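Local coordinates for aspartokinase (Synechocystis, PDB 3L76), which probably catalyses the ATP-dependent phosphorylation of the beta-carboxyl group of L-aspartate and carries ACT domains that bind lysine and threonine, at residues 11-14 and 18-21; 197-202 and 220-225; 263-268 and 393-398. All coordinates share one frame; numbering follows the deposited sequence.

Contact 1: 11-14 and 18-21; sequences TSVG and RIQA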
# COMPACT_ATOMS: atom_id res chain seq x y z
N THR A 11 4.34 4.96 17.50
CA THR A 11 5.17 4.33 18.52
C THR A 11 4.45 3.23 19.28
O THR A 11 5.05 2.21 19.62
CB THR A 11 5.69 5.36 19.53
OG1 THR A 11 4.57 6.04 20.12
CG2 THR A 11 6.59 6.37 18.85
N SER A 12 3.17 3.45 19.54
CA SER A 12 2.35 2.48 20.26
C SER A 12 2.26 1.16 19.49
O SER A 12 1.76 0.17 20.00
CB SER A 12 0.95 3.04 20.50
OG SER A 12 1.02 4.34 21.07
N VAL A 13 2.76 1.17 18.26
CA VAL A 13 2.58 0.07 17.32
C VAL A 13 3.88 -0.20 16.54
O VAL A 13 3.89 -0.87 15.51
CB VAL A 13 1.38 0.38 16.38
CG1 VAL A 13 1.50 -0.30 15.02
CG2 VAL A 13 0.08 -0.00 17.06
N GLY A 14 4.99 0.31 17.06
CA GLY A 14 6.26 0.24 16.35
C GLY A 14 6.83 -1.15 16.22
O GLY A 14 7.58 -1.44 15.27
N ARG A 18 4.65 -4.79 20.83
CA ARG A 18 3.73 -3.73 21.24
C ARG A 18 2.35 -3.90 20.61
O ARG A 18 1.34 -3.66 21.26
CB ARG A 18 4.33 -2.35 20.93
CG ARG A 18 5.39 -1.91 21.93
CD ARG A 18 6.08 -0.62 21.54
NE ARG A 18 7.15 -0.31 22.49
CZ ARG A 18 7.99 0.71 22.38
NH1 ARG A 18 7.89 1.56 21.36
NH2 ARG A 18 8.93 0.89 23.30
N ILE A 19 2.32 -4.30 19.34
CA ILE A 19 1.06 -4.59 18.67
C ILE A 19 0.24 -5.62 19.44
O ILE A 19 -0.98 -5.52 19.54
CB ILE A 19 1.29 -5.06 17.22
CG1 ILE A 19 1.69 -3.87 16.36
CG2 ILE A 19 0.04 -5.72 16.66
CD1 ILE A 19 1.91 -4.22 14.91
N GLN A 20 0.93 -6.60 20.01
CA GLN A 20 0.26 -7.65 20.77
C GLN A 20 -0.30 -7.12 22.08
O GLN A 20 -1.34 -7.58 22.57
CB GLN A 20 1.23 -8.80 21.04
CG GLN A 20 1.80 -9.44 19.79
CD GLN A 20 2.77 -10.55 20.10
OE1 GLN A 20 3.75 -10.36 20.82
NE2 GLN A 20 2.49 -11.74 19.57
N ALA A 21 0.38 -6.13 22.65
CA ALA A 21 -0.07 -5.50 23.89
C ALA A 21 -1.36 -4.70 23.73
O ALA A 21 -2.28 -4.83 24.54
CB ALA A 21 1.02 -4.60 24.44

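Contact 2: 197-202 and 220-225; sequences ITCDEM and IARNYG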
# COMPACT_ATOMS: atom_id res chain seq x y z
N ILE A 197 -8.61 19.29 30.75
CA ILE A 197 -8.34 20.53 30.03
C ILE A 197 -9.48 20.75 29.05
O ILE A 197 -10.02 19.78 28.52
CB ILE A 197 -6.98 20.49 29.29
CG1 ILE A 197 -6.66 21.88 28.73
CG2 ILE A 197 -7.00 19.45 28.17
CD1 ILE A 197 -5.34 21.98 27.98
N THR A 198 -9.86 22.00 28.82
CA THR A 198 -10.92 22.27 27.85
C THR A 198 -10.39 22.26 26.42
O THR A 198 -9.21 22.52 26.19
CB THR A 198 -11.68 23.61 28.11
OG1 THR A 198 -10.87 24.72 27.73
CG2 THR A 198 -12.09 23.75 29.56
N CYS A 199 -11.26 21.94 25.47
CA CYS A 199 -10.89 22.01 24.07
C CYS A 199 -10.26 23.36 23.79
O CYS A 199 -9.16 23.45 23.23
CB CYS A 199 -12.13 21.81 23.18
SG CYS A 199 -12.81 20.13 23.24
N ASP A 200 -10.95 24.43 24.19
CA ASP A 200 -10.48 25.77 23.89
C ASP A 200 -9.11 26.02 24.51
O ASP A 200 -8.23 26.61 23.86
CB ASP A 200 -11.51 26.81 24.32
CG ASP A 200 -12.65 26.92 23.34
OD1 ASP A 200 -12.43 26.65 22.15
OD2 ASP A 200 -13.77 27.28 23.75
N GLU A 201 -8.91 25.55 25.74
CA GLU A 201 -7.63 25.68 26.40
C GLU A 201 -6.60 24.89 25.64
O GLU A 201 -5.49 25.35 25.45
CB GLU A 201 -7.71 25.18 27.85
CG GLU A 201 -8.56 26.04 28.76
CD GLU A 201 -8.76 25.44 30.13
OE1 GLU A 201 -9.14 26.18 31.05
OE2 GLU A 201 -8.54 24.22 30.28
N MET A 202 -6.98 23.69 25.21
CA MET A 202 -6.06 22.80 24.51
C MET A 202 -5.63 23.44 23.21
O MET A 202 -4.47 23.32 22.80
CB MET A 202 -6.73 21.45 24.25
CG MET A 202 -5.80 20.38 23.66
SD MET A 202 -4.45 19.92 24.75
CE MET A 202 -3.03 20.57 23.86
N ILE A 220 -12.73 19.57 16.29
CA ILE A 220 -13.87 18.80 15.81
C ILE A 220 -14.62 18.24 17.01
O ILE A 220 -15.84 18.35 17.08
CB ILE A 220 -13.45 17.70 14.82
CG1 ILE A 220 -13.11 18.33 13.47
CG2 ILE A 220 -14.58 16.70 14.62
CD1 ILE A 220 -12.24 17.44 12.62
N ALA A 221 -13.88 17.69 17.97
CA ALA A 221 -14.47 17.17 19.20
C ALA A 221 -15.30 18.23 19.93
O ALA A 221 -16.44 17.97 20.33
CB ALA A 221 -13.41 16.60 20.13
N ARG A 222 -14.74 19.43 20.09
CA ARG A 222 -15.49 20.50 20.74
C ARG A 222 -16.79 20.75 20.00
O ARG A 222 -17.85 20.89 20.61
CB ARG A 222 -14.70 21.82 20.80
CG ARG A 222 -15.45 22.95 21.53
CD ARG A 222 -14.92 24.36 21.20
NE ARG A 222 -15.18 24.72 19.81
CZ ARG A 222 -14.35 25.43 19.05
NH1 ARG A 222 -13.19 25.84 19.54
NH2 ARG A 222 -14.66 25.71 17.80
N ASN A 223 -16.72 20.81 18.67
CA ASN A 223 -17.90 21.16 17.89
C ASN A 223 -19.00 20.11 17.86
O ASN A 223 -20.16 20.44 17.61
CB ASN A 223 -17.51 21.56 16.47
CG ASN A 223 -16.84 22.93 16.38
OD1 ASN A 223 -16.82 23.72 17.33
ND2 ASN A 223 -16.30 23.22 15.21
N TYR A 224 -18.65 18.84 18.10
CA TYR A 224 -19.65 17.77 18.12
C TYR A 224 -19.80 17.15 19.50
O TYR A 224 -20.42 16.11 19.66
CB TYR A 224 -19.35 16.71 17.05
CG TYR A 224 -19.44 17.28 15.65
CD1 TYR A 224 -20.61 17.20 14.92
CD2 TYR A 224 -18.35 17.91 15.07
CE1 TYR A 224 -20.69 17.74 13.64
CE2 TYR A 224 -18.43 18.45 13.81
CZ TYR A 224 -19.59 18.36 13.10
OH TYR A 224 -19.64 18.90 11.84
N GLY A 225 -19.25 17.83 20.50
CA GLY A 225 -19.42 17.42 21.88
C GLY A 225 -18.88 16.04 22.15
O GLY A 225 -19.48 15.26 22.89

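Contact 3: 263-268 and 393-398; sequences GVEYDA and EVKVSC. With LYS (lysine), chain F.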
# COMPACT_ATOMS: atom_id res chain seq x y z
N GLY A 263 -14.55 29.77 12.53
CA GLY A 263 -15.61 30.69 12.87
C GLY A 263 -15.28 32.16 12.84
O GLY A 263 -14.12 32.55 12.87
N VAL A 264 -16.32 32.99 12.76
CA VAL A 264 -16.20 34.44 12.83
C VAL A 264 -16.84 34.90 14.12
O VAL A 264 -17.89 34.38 14.52
CB VAL A 264 -16.93 35.18 11.66
CG1 VAL A 264 -16.95 36.66 11.92
CG2 VAL A 264 -16.26 34.94 10.34
N GLU A 265 -16.23 35.90 14.77
CA GLU A 265 -16.77 36.42 16.04
C GLU A 265 -16.94 37.93 16.05
O GLU A 265 -16.18 38.65 15.41
CB GLU A 265 -15.89 35.97 17.19
CG GLU A 265 -15.93 34.48 17.39
CD GLU A 265 -14.86 33.97 18.31
OE1 GLU A 265 -14.06 34.78 18.80
OE2 GLU A 265 -14.79 32.75 18.55
N TYR A 266 -17.96 38.41 16.76
CA TYR A 266 -18.27 39.84 16.82
C TYR A 266 -18.78 40.21 18.20
O TYR A 266 -19.69 39.58 18.69
CB TYR A 266 -19.30 40.22 15.76
CG TYR A 266 -19.99 41.57 15.97
CD1 TYR A 266 -19.26 42.75 16.09
CD2 TYR A 266 -21.36 41.65 16.03
CE1 TYR A 266 -19.90 43.98 16.26
CE2 TYR A 266 -22.00 42.86 16.20
CZ TYR A 266 -21.27 44.01 16.32
OH TYR A 266 -21.93 45.21 16.50
N ASP A 267 -18.19 41.25 18.79
CA ASP A 267 -18.56 41.71 20.14
C ASP A 267 -18.65 43.23 20.18
O ASP A 267 -17.64 43.93 20.09
CB ASP A 267 -17.55 41.21 21.17
CG ASP A 267 -17.89 41.64 22.58
OD1 ASP A 267 -18.88 42.37 22.79
OD2 ASP A 267 -17.13 41.24 23.48
N ALA A 268 -19.86 43.73 20.31
CA ALA A 268 -20.07 45.18 20.26
C ALA A 268 -19.95 45.84 21.65
O ALA A 268 -19.81 47.06 21.76
CB ALA A 268 -21.42 45.50 19.62
N GLU A 393 -3.13 31.95 19.72
CA GLU A 393 -2.72 30.82 18.89
C GLU A 393 -3.71 30.54 17.76
O GLU A 393 -3.31 30.21 16.66
CB GLU A 393 -2.55 29.57 19.73
CG GLU A 393 -1.80 28.48 19.02
CD GLU A 393 -0.34 28.83 18.85
OE1 GLU A 393 0.08 29.16 17.72
OE2 GLU A 393 0.39 28.79 19.86
N VAL A 394 -4.99 30.72 18.05
CA VAL A 394 -6.04 30.30 17.14
C VAL A 394 -7.02 31.43 16.81
O VAL A 394 -8.05 31.22 16.15
CB VAL A 394 -6.79 29.06 17.70
CG1 VAL A 394 -5.90 27.84 17.64
CG2 VAL A 394 -7.25 29.31 19.13
N LYS A 395 -6.69 32.64 17.25
CA LYS A 395 -7.51 33.81 16.90
C LYS A 395 -6.68 34.97 16.43
O LYS A 395 -5.64 35.28 17.01
CB LYS A 395 -8.34 34.30 18.11
CG LYS A 395 -9.58 33.49 18.38
CD LYS A 395 -10.42 34.13 19.45
CE LYS A 395 -11.54 33.19 19.87
NZ LYS A 395 -12.50 33.87 20.78
N VAL A 396 -7.15 35.63 15.39
CA VAL A 396 -6.72 37.01 15.15
C VAL A 396 -7.88 37.99 15.41
O VAL A 396 -8.95 37.89 14.79
CB VAL A 396 -6.00 37.21 13.78
CG1 VAL A 396 -6.45 36.20 12.78
CG2 VAL A 396 -6.19 38.64 13.26
N SER A 397 -7.68 38.88 16.37
CA SER A 397 -8.69 39.88 16.75
C SER A 397 -8.34 41.26 16.20
O SER A 397 -7.18 41.65 16.15
CB SER A 397 -8.88 39.95 18.26
OG SER A 397 -9.14 38.67 18.83
N CYS A 398 -9.38 41.97 15.77
CA CYS A 398 -9.24 43.31 15.23
C CYS A 398 -10.22 44.25 15.92
O CYS A 398 -11.36 43.87 16.21
CB CYS A 398 -9.49 43.33 13.73
SG CYS A 398 -8.18 42.66 12.72
N LYS F . 0.14 31.63 11.07
CA LYS F . -0.92 32.51 10.55
C LYS F . -0.51 33.31 9.32
O LYS F . 0.71 33.47 9.07
CB LYS F . -1.45 33.44 11.65
CG LYS F . -2.14 32.72 12.80
CD LYS F . -2.26 33.58 14.05
CE LYS F . -1.00 33.51 14.89
NZ LYS F . -1.25 32.95 16.26
OXT LYS F . -1.40 33.79 8.58

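Contact 1: 11-14 and 18-21
Val13 and Ile19 supply the apolar part of this contact, where the loop after strand 3-8 folds back on the opening turns of helix 16-31. Their CG1 atoms meet at 3.8 Å, and the two side chains cross obliquely. Ile19 CG1 lies beside the backbone N, anti to the carbonyl carbon (chi1 -74°), which brings this branch and CD1 against Val13 CG1 and the Val13 carbonyl oxygen. Leu80 and Ala84 of helix 63-87 pack on Ile19, as does Ile57 of the second subunit. With an alanine in place of Ile19, the ethyl arm would be gone and Val13 CG1 would probably face a gap between loop, helix and subunit interface.

The polar part runs along Arg18. Its chain, extended from CG to NE, runs alongside the carbonyl oxygens of Ser12 and Thr11, and Arg18 NH1 ends 3.4 Å from Thr11 O. This hydrogen bond is weak, with an N-H...O angle of 148°, and the oxygen sits at the edge of the guanidinium, near its plane. Thr11 O also accepts from Gly14 N at 3.2 Å, while Ser12 OG bonds to Ser233 OG.

Thr11 and Ser12 close the Gly-Gly-Thr-Ser aspartokinase signature, which leads into the first helix of the amino acid kinase fold and probably lies near the nucleotide site. Aliphatic carbon mainly ties this loop to the helix, Arg18 adding one long bond to a carbonyl the turn already uses.

Contact 2: 197-202 and 220-225
Arg222 meets both Cys199 and Asp200 at the start of helix 199-204. Arg222 CB lies 3.5 Å from Cys199 CB and equally near Cys199 SG, so the aliphatic root of the arginine rests on the thiol side chain. Farther out, Arg222 NH1 forms a salt bridge with Asp200 OD1 at 2.8 Å. The carboxylate oxygen is approached nearly along its C-O bond, but it is tilted out of the guanidinium plane, and the two flat groups stand 49° apart: a single-point contact rather than a two-pronged one.

A bend at chi3 (67°) in Arg222 turns the guanidinium across Asp200. Its other side is held by Asn223 OD1, which accepts from Arg222 NE at 3.1 Å and from Arg222 NH2 at 3.0 Å, both from one face of the amide. Beyond this shell, Asp262 pairs with Arg222 NH2 and also accepts from Asn223 ND2. Thr198, at the N-cap of helix 199-204, and Glu201 fit a capping box, though the positions of their oxygens are doubtful.

With Asn223 fixing its rotation and carboxylates paired to NH1 and NH2, the guanidinium joins two helices of the kinase domain to the residue just before strand 263-267, and its positive charge is probably well balanced.

Contact 3: 263-268 and 393-398
Glu265 and Lys395 reach across from strands 263-267 and 395-401 and cross at about a right angle, their ends meeting in a salt bridge. Lys395 NZ lies 2.7 Å from Glu265 OE1 and uses the syn lone pair of that oxygen, on the side of OE2. Glu265 OE2 stays 3.4 Å from Lys395 NZ, so the ammonium sits off-centre against the carboxylate.

Both chains run extended beyond CG, which lets them span strands whose nearest CA atoms, those of Glu265 and Ser397, are 8.8 Å apart. Between these strands runs strand 348-361, antiparallel to each, and its Ala361 touches both side chains. Lys395 NZ also pairs with Glu565 of the second lysine pocket, so two carboxylates share the ammonium.

At the other end of 393-398, Glu393 O accepts a weak hydrogen bond from NZ of a bound lysine at 3.5 Å. Ser392, Ala372, Ser472 and Val473 hold the same ligand, in a pocket that is probably regulatory, as in other ACT-domain aspartokinases. The arrangement is an ion pair between strands two apart in antiparallel pairing, strand 395-401 belonging to an ACT domain, whose beta-alpha-beta fold packs helices on one face of its sheet.

The three contacts follow one another along the chain, passing from the amino acid kinase region to strands shared with an ACT domain. Contacts 1 and 2 both lie in the kinase region but are separate, their centres 28 Å apart. Contact 1 alone touches the second subunit. Contact 2 stands close to contact 3, with nearest atoms about 6 Å apart and centres 17 Å apart. Asp262, which pairs with Arg222 in contact 2, immediately precedes segment 263-268, and Glu204 OE1 of helix 199-204 accepts a hydrogen bond from Glu393 N. A bound lysine lies about 13 Å from the Asp200 side chain; contact 3 contains the pocket residue Glu393, and another bound lysine is about 10 Å from the Lys395 side chain.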